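Local coordinates for protein 3-phosphoshikimate 1-carboxyvinyltransferase (Streptomyces sviceus, PDB 7M0O) that probably catalyses transfer of the enolpyruvyl group of phosphoenolpyruvate to shikimate-3-phosphate, the sixth step of chorismate biosynthesis, as a glyphosate-tolerant EPSP synthase, at residues A[35-40]-A[74-79]; A[78-83]-A[153-158]; A[106-111]-A[129-134]; A[112-117]-A[147-152]. All coordinates share one frame; numbering follows the deposited sequence. Where two conformers were deposited one is given.

Interaction 1. Residues A[35-40]-A[74-79]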
# COMPACT_ATOMS: atom_id res chain seq x y z
N ASP A 35 -12.43 -0.61 5.90
CA ASP A 35 -12.38 -1.63 4.86
C ASP A 35 -11.97 -2.98 5.44
O ASP A 35 -12.64 -3.99 5.20
CB ASP A 35 -11.43 -1.21 3.73
CG ASP A 35 -11.52 -2.10 2.48
OD1 ASP A 35 -12.29 -3.09 2.45
OD2 ASP A 35 -10.83 -1.79 1.48
N THR A 36 -10.90 -3.03 6.23
CA THR A 36 -10.49 -4.34 6.76
C THR A 36 -11.48 -4.86 7.80
O THR A 36 -11.65 -6.08 7.94
CB THR A 36 -9.09 -4.27 7.36
OG1 THR A 36 -9.12 -3.53 8.59
CG2 THR A 36 -8.14 -3.61 6.39
N GLU A 37 -12.16 -3.96 8.53
CA GLU A 37 -13.20 -4.41 9.44
C GLU A 37 -14.35 -5.06 8.68
O GLU A 37 -14.85 -6.11 9.08
CB GLU A 37 -13.70 -3.24 10.30
CG GLU A 37 -14.72 -3.63 11.38
CD GLU A 37 -14.07 -4.31 12.58
OE1 GLU A 37 -12.83 -4.16 12.76
OE2 GLU A 37 -14.80 -4.99 13.35
N GLY A 38 -14.78 -4.44 7.58
CA GLY A 38 -15.82 -5.04 6.76
C GLY A 38 -15.40 -6.36 6.13
O GLY A 38 -16.23 -7.27 5.99
N PHE A 39 -14.12 -6.48 5.75
CA PHE A 39 -13.59 -7.74 5.24
C PHE A 39 -13.73 -8.84 6.29
O PHE A 39 -14.26 -9.93 6.01
CB PHE A 39 -12.11 -7.56 4.85
CG PHE A 39 -11.57 -8.58 3.84
CD1 PHE A 39 -10.85 -8.15 2.75
CD2 PHE A 39 -11.72 -9.94 4.05
CE1 PHE A 39 -10.31 -9.06 1.84
CE2 PHE A 39 -11.19 -10.86 3.14
CZ PHE A 39 -10.49 -10.42 2.05
N ALA A 40 -13.24 -8.58 7.51
CA ALA A 40 -13.39 -9.52 8.60
C ALA A 40 -14.85 -9.87 8.84
O ALA A 40 -15.20 -11.04 9.02
CB ALA A 40 -12.76 -8.95 9.88
N TYR A 74 -22.57 -7.94 2.82
CA TYR A 74 -22.52 -6.49 2.63
C TYR A 74 -21.06 -6.05 2.67
O TYR A 74 -20.35 -6.31 3.66
CB TYR A 74 -23.34 -5.79 3.72
CG TYR A 74 -23.32 -4.29 3.62
CD1 TYR A 74 -23.68 -3.65 2.44
CD2 TYR A 74 -22.94 -3.51 4.71
CE1 TYR A 74 -23.66 -2.27 2.35
CE2 TYR A 74 -22.92 -2.13 4.63
CZ TYR A 74 -23.28 -1.51 3.44
OH TYR A 74 -23.26 -0.14 3.36
N CYS A 75 -20.61 -5.38 1.61
CA CYS A 75 -19.21 -5.01 1.46
C CYS A 75 -18.90 -3.60 1.96
O CYS A 75 -17.73 -3.18 1.93
CB CYS A 75 -18.80 -5.16 -0.01
SG CYS A 75 -18.88 -6.88 -0.58
N ARG A 76 -19.90 -2.87 2.45
CA ARG A 76 -19.74 -1.54 3.06
C ARG A 76 -19.08 -0.61 2.03
O ARG A 76 -19.50 -0.60 0.86
CB ARG A 76 -19.00 -1.67 4.40
CG ARG A 76 -19.50 -2.81 5.29
CD ARG A 76 -19.31 -2.52 6.79
NE ARG A 76 -18.06 -1.83 7.07
CZ ARG A 76 -17.46 -1.84 8.26
NH1 ARG A 76 -17.99 -2.51 9.28
NH2 ARG A 76 -16.32 -1.18 8.43
N ASP A 77 -18.08 0.18 2.41
CA ASP A 77 -17.42 1.15 1.56
C ASP A 77 -16.05 0.67 1.10
O ASP A 77 -15.27 1.47 0.56
CB ASP A 77 -17.24 2.48 2.30
CG ASP A 77 -18.56 3.07 2.80
OD1 ASP A 77 -19.46 3.32 1.98
OD2 ASP A 77 -18.69 3.29 4.02
N GLY A 78 -15.71 -0.60 1.33
CA GLY A 78 -14.34 -1.03 1.18
C GLY A 78 -14.06 -1.65 -0.18
O GLY A 78 -14.70 -2.63 -0.55
N ALA A 79 -13.11 -1.07 -0.91
CA ALA A 79 -12.83 -1.56 -2.26
C ALA A 79 -12.23 -2.97 -2.22
O ALA A 79 -12.58 -3.81 -3.06
CB ALA A 79 -11.89 -0.61 -2.99
O HOH W 1 -15.62 -3.01 3.80
O HOH W 2 -19.11 -7.13 5.85
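The guanidinium of R76 lays one face on the backbone of helix 34-45: G38 N stands 3.7 Å above its plane, displaced toward the rim, and E37 C lies over the same face. In this EPSP synthase lobe the contact joins that helix to the type II' beta turn from C75 to G78, which carries the chain from strand 70-74 into helix 79-90. A bend at chi3 of R76 (-39°) swings the planar group over the helix, with NH2 3.8 Å from E37 CB. E37 and R76 do not pair with each other; E37 is bridged to R52, and R76 NH1 to E41. An alanine in place of R76 would probably leave E41 without this mate and uncover the backbone at G38. Glycine suits position 38, where a beta carbon would crowd R76 NE. At the helix start, D35 OD1 presses on G78 CA at 3.2 Å, while its two carboxylate oxygens accept from T81 OG1 and T80 N and so fasten the beginning of helix 79-90. Water completes the seam: one molecule donates to G38 O at 2.9 Å and to Y74 O at 2.6 Å.

Interaction 2. Residues A[78-83]-A[153-158]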
# COMPACT_ATOMS: atom_id res chain seq x y z
N GLY A 78 -15.71 -0.60 1.33
CA GLY A 78 -14.34 -1.03 1.18
C GLY A 78 -14.06 -1.65 -0.18
O GLY A 78 -14.70 -2.63 -0.55
N ALA A 79 -13.11 -1.07 -0.91
CA ALA A 79 -12.83 -1.56 -2.26
C ALA A 79 -12.23 -2.97 -2.22
O ALA A 79 -12.58 -3.81 -3.06
CB ALA A 79 -11.89 -0.61 -2.99
N THR A 80 -11.34 -3.23 -1.27
CA THR A 80 -10.75 -4.57 -1.16
C THR A 80 -11.82 -5.62 -0.87
O THR A 80 -11.85 -6.68 -1.50
CB THR A 80 -9.68 -4.59 -0.06
OG1 THR A 80 -8.52 -3.89 -0.50
CG2 THR A 80 -9.32 -6.02 0.28
N THR A 81 -12.68 -5.34 0.10
CA THR A 81 -13.78 -6.25 0.43
C THR A 81 -14.65 -6.52 -0.80
O THR A 81 -15.02 -7.67 -1.06
CB THR A 81 -14.62 -5.66 1.56
OG1 THR A 81 -13.77 -5.29 2.67
CG2 THR A 81 -15.67 -6.65 2.03
N ALA A 82 -14.95 -5.47 -1.57
CA ALA A 82 -15.85 -5.59 -2.72
C ALA A 82 -15.27 -6.40 -3.86
O ALA A 82 -16.04 -6.93 -4.67
CB ALA A 82 -16.23 -4.19 -3.22
N ARG A 83 -13.95 -6.51 -3.96
CA ARG A 83 -13.33 -7.30 -5.01
C ARG A 83 -12.82 -8.65 -4.53
O ARG A 83 -13.01 -9.66 -5.21
CB ARG A 83 -12.17 -6.53 -5.65
CG ARG A 83 -12.63 -5.24 -6.30
CD ARG A 83 -11.55 -4.17 -6.21
NE ARG A 83 -11.96 -2.94 -6.89
CZ ARG A 83 -11.21 -1.85 -6.96
NH1 ARG A 83 -10.02 -1.81 -6.38
NH2 ARG A 83 -11.67 -0.78 -7.60
N SER A 153 -6.18 -0.37 -12.87
CA SER A 153 -6.18 -0.71 -11.45
C SER A 153 -5.43 -2.01 -11.22
O SER A 153 -5.61 -2.99 -11.95
CB SER A 153 -7.61 -0.83 -10.93
OG SER A 153 -8.02 -2.19 -10.93
N SER A 154 -4.60 -2.02 -10.18
CA SER A 154 -3.74 -3.17 -9.91
C SER A 154 -4.45 -4.27 -9.14
O SER A 154 -3.94 -5.40 -9.10
CB SER A 154 -2.49 -2.71 -9.15
OG SER A 154 -2.84 -1.81 -8.11
N GLN A 155 -5.59 -3.98 -8.51
CA GLN A 155 -6.24 -4.97 -7.66
C GLN A 155 -6.85 -6.12 -8.44
O GLN A 155 -7.05 -7.19 -7.86
CB GLN A 155 -7.32 -4.30 -6.79
CG GLN A 155 -6.82 -3.92 -5.40
CD GLN A 155 -7.91 -3.30 -4.54
OE1 GLN A 155 -8.83 -3.99 -4.10
NE2 GLN A 155 -7.80 -2.00 -4.28
N TYR A 156 -7.14 -5.94 -9.74
CA TYR A 156 -7.78 -7.01 -10.51
C TYR A 156 -6.79 -8.11 -10.86
O TYR A 156 -7.10 -9.29 -10.73
CB TYR A 156 -8.41 -6.45 -11.80
CG TYR A 156 -9.43 -5.36 -11.55
CD1 TYR A 156 -10.29 -5.42 -10.47
CD2 TYR A 156 -9.50 -4.25 -12.39
CE1 TYR A 156 -11.21 -4.42 -10.23
CE2 TYR A 156 -10.42 -3.24 -12.15
CZ TYR A 156 -11.28 -3.33 -11.07
OH TYR A 156 -12.19 -2.33 -10.82
N LEU A 157 -5.58 -7.74 -11.31
CA LEU A 157 -4.57 -8.76 -11.53
C LEU A 157 -4.23 -9.48 -10.24
O LEU A 157 -4.09 -10.71 -10.21
CB LEU A 157 -3.32 -8.13 -12.17
CG LEU A 157 -2.15 -9.10 -12.31
CD1 LEU A 157 -2.54 -10.33 -13.15
CD2 LEU A 157 -0.92 -8.41 -12.89
N THR A 158 -4.13 -8.73 -9.13
CA THR A 158 -3.74 -9.35 -7.87
C THR A 158 -4.80 -10.31 -7.36
O THR A 158 -4.48 -11.39 -6.85
CB THR A 158 -3.41 -8.24 -6.87
OG1 THR A 158 -2.08 -7.76 -7.14
CG2 THR A 158 -3.51 -8.72 -5.43
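R83 and Y156 mark the nearest backbone approach, their CA atoms 7.8 Å apart, where the first turns of helices 79-90 and 155-163 face each other and meet through their side chains. R83 reaches over with its CG beside the backbone N and a bend at chi2 (148°), and its guanidinium is sandwiched: A79 CB lies 4.0 Å above one face, and Y156 CE1 lies over the other, 3.7 Å from R83 NE. The ring is steeply inclined to the guanidinium, 69° between planes, and Y156 OH is 3.6 Å from R83 NH2 while making a weak hydrogen bond with P108 O. At the guanidinium edge comes the amide of Q155, with NE2 3.1 Å from R83 NH1; both are donors, so this is contact without a bond. The contact probably lines the substrate cleft of the EPSP synthase fold: S153, S154 and Q155 are predicted to bind shikimate-3-phosphate, and R83 stands beside R107, predicted to bind phosphoenolpyruvate, consistent with a pocket lined for anions. A leucine in place of R83 would probably remove the guanidinium that packs between A79 and Y156 and take its charge from beside R107. T80 meets the other end of that amide, its OG1 3.6 Å from Q155 OE1 and hydrogen-bonded to K8 NZ.

Interaction 3. Residues A[106-111]-A[129-134]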
# COMPACT_ATOMS: atom_id res chain seq x y z
N ARG A 106 -21.07 2.55 -7.00
CA ARG A 106 -20.67 3.34 -8.15
C ARG A 106 -19.27 2.99 -8.66
O ARG A 106 -18.88 3.50 -9.71
CB ARG A 106 -20.75 4.83 -7.79
CG ARG A 106 -22.18 5.30 -7.49
CD ARG A 106 -22.24 6.83 -7.39
NE ARG A 106 -21.97 7.32 -6.04
CZ ARG A 106 -22.61 8.34 -5.47
NH1 ARG A 106 -23.56 8.99 -6.15
NH2 ARG A 106 -22.30 8.72 -4.24
N ARG A 107 -18.52 2.13 -7.96
CA ARG A 107 -17.17 1.74 -8.36
C ARG A 107 -17.20 0.33 -8.95
O ARG A 107 -17.15 -0.65 -8.20
CB ARG A 107 -16.21 1.80 -7.17
CG ARG A 107 -16.00 3.23 -6.62
CD ARG A 107 -14.92 3.25 -5.55
NE ARG A 107 -13.69 2.63 -6.04
CZ ARG A 107 -12.58 2.48 -5.31
NH1 ARG A 107 -12.55 2.91 -4.06
NH2 ARG A 107 -11.52 1.90 -5.84
N PRO A 108 -17.27 0.18 -10.27
CA PRO A 108 -17.38 -1.17 -10.84
C PRO A 108 -16.06 -1.93 -10.76
O PRO A 108 -15.00 -1.39 -10.43
CB PRO A 108 -17.79 -0.92 -12.29
CG PRO A 108 -17.22 0.42 -12.60
CD PRO A 108 -17.30 1.22 -11.31
N LEU A 109 -16.15 -3.21 -11.10
CA LEU A 109 -15.02 -4.13 -11.10
C LEU A 109 -15.07 -5.02 -12.34
O LEU A 109 -14.77 -6.22 -12.27
CB LEU A 109 -15.00 -4.98 -9.82
CG LEU A 109 -16.28 -5.78 -9.54
CD1 LEU A 109 -15.96 -7.18 -9.05
CD2 LEU A 109 -17.16 -5.07 -8.52
N LEU A 110 -15.42 -4.44 -13.49
CA LEU A 110 -15.69 -5.26 -14.67
C LEU A 110 -14.52 -6.11 -15.15
O LEU A 110 -14.76 -7.27 -15.53
CB LEU A 110 -16.20 -4.36 -15.81
CG LEU A 110 -16.71 -5.15 -17.03
CD1 LEU A 110 -17.81 -6.17 -16.63
CD2 LEU A 110 -17.20 -4.19 -18.08
N PRO A 111 -13.26 -5.64 -15.16
CA PRO A 111 -12.18 -6.56 -15.58
C PRO A 111 -12.13 -7.83 -14.75
O PRO A 111 -11.87 -8.91 -15.29
CB PRO A 111 -10.92 -5.71 -15.40
CG PRO A 111 -11.39 -4.30 -15.57
CD PRO A 111 -12.76 -4.27 -14.96
N GLU A 129 -23.77 -3.80 -15.69
CA GLU A 129 -22.61 -4.68 -15.82
C GLU A 129 -21.41 -4.09 -15.10
O GLU A 129 -21.08 -2.92 -15.28
CB GLU A 129 -22.25 -4.89 -17.29
CG GLU A 129 -23.09 -5.91 -18.00
CD GLU A 129 -22.97 -7.29 -17.41
OE1 GLU A 129 -22.05 -8.05 -17.83
OE2 GLU A 129 -23.81 -7.63 -16.55
N GLY A 130 -20.74 -4.92 -14.30
CA GLY A 130 -19.54 -4.53 -13.60
C GLY A 130 -19.74 -4.11 -12.16
O GLY A 130 -18.76 -4.06 -11.40
N HIS A 131 -20.98 -3.80 -11.76
CA HIS A 131 -21.25 -3.18 -10.47
C HIS A 131 -21.87 -4.18 -9.49
O HIS A 131 -22.55 -5.13 -9.88
CB HIS A 131 -22.23 -2.00 -10.64
CG HIS A 131 -21.70 -0.89 -11.49
ND1 HIS A 131 -21.36 0.33 -10.97
CD2 HIS A 131 -21.47 -0.81 -12.82
CE1 HIS A 131 -20.92 1.12 -11.94
NE2 HIS A 131 -20.99 0.45 -13.08
N HIS A 132 -21.62 -3.94 -8.20
CA HIS A 132 -22.51 -4.44 -7.16
C HIS A 132 -23.88 -3.77 -7.27
O HIS A 132 -23.98 -2.61 -7.68
CB HIS A 132 -21.91 -4.19 -5.78
CG HIS A 132 -20.76 -5.08 -5.45
ND1 HIS A 132 -20.93 -6.36 -4.97
CD2 HIS A 132 -19.42 -4.91 -5.59
CE1 HIS A 132 -19.75 -6.93 -4.80
NE2 HIS A 132 -18.81 -6.07 -5.17
N PRO A 133 -24.97 -4.46 -6.90
CA PRO A 133 -25.01 -5.82 -6.35
C PRO A 133 -24.74 -6.89 -7.41
O PRO A 133 -25.03 -6.70 -8.60
CB PRO A 133 -26.44 -5.93 -5.79
CG PRO A 133 -27.22 -4.94 -6.58
CD PRO A 133 -26.29 -3.81 -6.86
N LEU A 134 -24.16 -8.01 -6.98
CA LEU A 134 -23.92 -9.12 -7.88
C LEU A 134 -24.06 -10.42 -7.11
O LEU A 134 -23.86 -10.47 -5.89
CB LEU A 134 -22.54 -9.03 -8.53
CG LEU A 134 -21.34 -8.93 -7.59
CD1 LEU A 134 -20.81 -10.34 -7.26
CD2 LEU A 134 -20.25 -8.08 -8.20
O HOH W 3 -19.76 -1.81 -7.69
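With CG anti to its carbonyl carbon (chi1 -62°), H131 turns its imidazole flat beneath P108, whereas L109 holds CG between its backbone N and carbonyl carbon and so tucks its branch beside G130 and H132. The result is a CH-pi contact in which P108 CB stands 3.6 Å from the centroid of the H131 ring, 13° off the normal; a hydrogen bond between H131 ND1 and R105 O helps fix the ring's rotation. It joins, in this EPSP synthase lobe, the loop leading into helix 110-118 to that between strands 122-125 and 134-139. The backbone is tied directly by L109 N, which donates to G130 O over 2.8 Å in a nearly straight bond (165°). G130 has a positive phi that a beta carbon would not tolerate easily, and one would also press on L110 and P108; L110 CD1 rests 3.9 Å from G130 CA. L109 CD2 approaches H132 CD2 at 3.7 Å, and L134 CD2 lies 3.6 Å above one face of the same imidazole. A water accepts from H132 N at 2.9 Å and lies equally far from R107 O of the predicted phosphoenolpyruvate site. L109 occupies the N-cap position of helix 110-118 and packs on Y156 of helix 155-163, H132 NE2 is bonded to A82 O of helix 79-90, and L134 opens strand 134-139 against F98 of strand 95-99.

Interaction 4. Residues A[112-117]-A[147-152]. With K (potassium ion), chain C.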
# COMPACT_ATOMS: atom_id res chain seq x y z
N LEU A 112 -12.39 -7.72 -13.44
CA LEU A 112 -12.36 -8.90 -12.58
C LEU A 112 -13.58 -9.79 -12.84
O LEU A 112 -13.45 -11.02 -12.94
CB LEU A 112 -12.32 -8.48 -11.12
CG LEU A 112 -12.34 -9.64 -10.13
CD1 LEU A 112 -11.18 -10.61 -10.36
CD2 LEU A 112 -12.31 -9.05 -8.72
N SER A 113 -14.77 -9.20 -12.95
CA SER A 113 -15.94 -10.05 -13.14
C SER A 113 -15.98 -10.65 -14.54
O SER A 113 -16.54 -11.74 -14.72
CB SER A 113 -17.22 -9.26 -12.83
OG SER A 113 -17.54 -8.39 -13.89
N ARG A 114 -15.40 -9.96 -15.53
CA ARG A 114 -15.29 -10.55 -16.86
C ARG A 114 -14.34 -11.73 -16.86
O ARG A 114 -14.60 -12.76 -17.49
CB ARG A 114 -14.85 -9.48 -17.86
CG ARG A 114 -14.51 -10.00 -19.25
CD ARG A 114 -13.14 -9.48 -19.67
NE ARG A 114 -12.16 -9.79 -18.63
CZ ARG A 114 -11.17 -8.99 -18.25
NH1 ARG A 114 -10.99 -7.81 -18.82
NH2 ARG A 114 -10.35 -9.39 -17.31
N ALA A 115 -13.22 -11.61 -16.13
CA ALA A 115 -12.26 -12.70 -16.04
C ALA A 115 -12.84 -13.90 -15.30
O ALA A 115 -12.60 -15.04 -15.70
CB ALA A 115 -10.98 -12.20 -15.36
N LEU A 116 -13.62 -13.66 -14.23
CA LEU A 116 -14.21 -14.78 -13.49
C LEU A 116 -15.22 -15.53 -14.37
O LEU A 116 -15.31 -16.77 -14.30
CB LEU A 116 -14.90 -14.28 -12.22
CG LEU A 116 -13.95 -13.83 -11.10
CD1 LEU A 116 -14.74 -13.15 -9.94
CD2 LEU A 116 -13.13 -15.00 -10.57
N ARG A 117 -16.01 -14.80 -15.15
CA ARG A 117 -16.96 -15.43 -16.05
C ARG A 117 -16.28 -16.11 -17.23
O ARG A 117 -16.71 -17.19 -17.67
CB ARG A 117 -17.99 -14.40 -16.49
CG ARG A 117 -18.95 -14.02 -15.34
CD ARG A 117 -19.91 -12.93 -15.78
NE ARG A 117 -19.24 -11.64 -15.92
CZ ARG A 117 -19.84 -10.54 -16.36
NH1 ARG A 117 -21.13 -10.57 -16.69
NH2 ARG A 117 -19.16 -9.39 -16.46
N THR A 147 -7.34 -14.10 -20.04
CA THR A 147 -6.72 -12.85 -20.47
C THR A 147 -7.39 -11.70 -19.73
O THR A 147 -8.60 -11.49 -19.87
CB THR A 147 -6.83 -12.67 -21.99
OG1 THR A 147 -6.21 -13.77 -22.66
CG2 THR A 147 -6.14 -11.37 -22.43
N LEU A 148 -6.61 -10.97 -18.95
CA LEU A 148 -7.14 -9.88 -18.14
C LEU A 148 -6.89 -8.55 -18.84
O LEU A 148 -5.78 -8.30 -19.33
CB LEU A 148 -6.50 -9.88 -16.75
CG LEU A 148 -6.77 -8.65 -15.89
CD1 LEU A 148 -8.16 -8.70 -15.30
CD2 LEU A 148 -5.75 -8.58 -14.79
N ASP A 149 -7.91 -7.70 -18.88
CA ASP A 149 -7.75 -6.37 -19.47
C ASP A 149 -7.72 -5.30 -18.39
O ASP A 149 -8.53 -4.36 -18.40
CB ASP A 149 -8.88 -6.11 -20.47
CG ASP A 149 -8.66 -6.82 -21.80
OD1 ASP A 149 -7.64 -6.53 -22.47
OD2 ASP A 149 -9.50 -7.66 -22.18
N ALA A 150 -6.79 -5.42 -17.44
CA ALA A 150 -6.64 -4.47 -16.34
C ALA A 150 -5.29 -3.76 -16.46
O ALA A 150 -4.37 -3.99 -15.66
CB ALA A 150 -6.78 -5.16 -14.98
N GLY A 151 -5.17 -2.90 -17.47
CA GLY A 151 -4.00 -2.05 -17.60
C GLY A 151 -4.13 -0.77 -16.80
O GLY A 151 -3.45 0.22 -17.10
N GLN A 152 -4.99 -0.77 -15.78
CA GLN A 152 -5.19 0.42 -14.95
C GLN A 152 -5.09 0.10 -13.46
O GLN A 152 -4.03 0.30 -12.85
CB GLN A 152 -6.53 1.08 -15.27
CG GLN A 152 -7.73 0.14 -15.44
CD GLN A 152 -7.87 -0.41 -16.85
OE1 GLN A 152 -8.13 0.33 -17.79
NE2 GLN A 152 -7.75 -1.72 -16.99
K K C . -16.38 -19.21 -19.84
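Helix 110-118 meets the connection between strand 144-147 and helix 155-163 through R114, which reaches across to L148 and D149 on the outer part of this EPSP synthase lobe. R114 was modelled in two conformers, so the details hold for the one described. Its CG is anti to the backbone N (chi1 172°), and further bends at chi2 and chi3 carry the guanidinium over the loop. T147 O stands over one face, 3.7 Å above the plane and offset toward the rim, while L148 CD1 lies at the edge. D149 OD2 is 3.7 Å from R114 NH1 and well out of the plane, so this long salt bridge rests on charge alone. At the same guanidinium edge, A115 CB meets L148 CD1 loosely at 4.5 Å. Farther along the helix, R117 NE donates to S113 O at 3.0 Å (164°) from the opposite face to R117 N, so two donors grip that carbonyl. R117 O binds the potassium ion at 3.0 Å, together with D118 O. Around the contact, A115 packs on L160 and L148 on L157, both of helix 155-163, L116 and R117 lie on L123 of strand 122-125, and L148 is backbone-bonded to R174 of strand 171-174.

Overall arrangement
All four contacts belong to one lobe and form a connected chain. Interactions 1 and 2 share G78 and A79, and D35 OD1 meets T81 OG1 at 2.7 Å. Interaction 2 is the hub: its centre is about 11 Å from those of interactions 3 and 4, both of which lie within the chain loop it closes. A82 O and H132 NE2 are 2.9 Å apart in a probable hydrogen bond, and L112 packs against both R83 and Y156. Helix 110-118 serves interactions 3 and 4, joined also by the E129-R117 salt bridge. Toward the predicted substrate site, K8, R107 and Q155 gather round interactions 1 to 3, whereas the potassium ion marks the far end beside interaction 4.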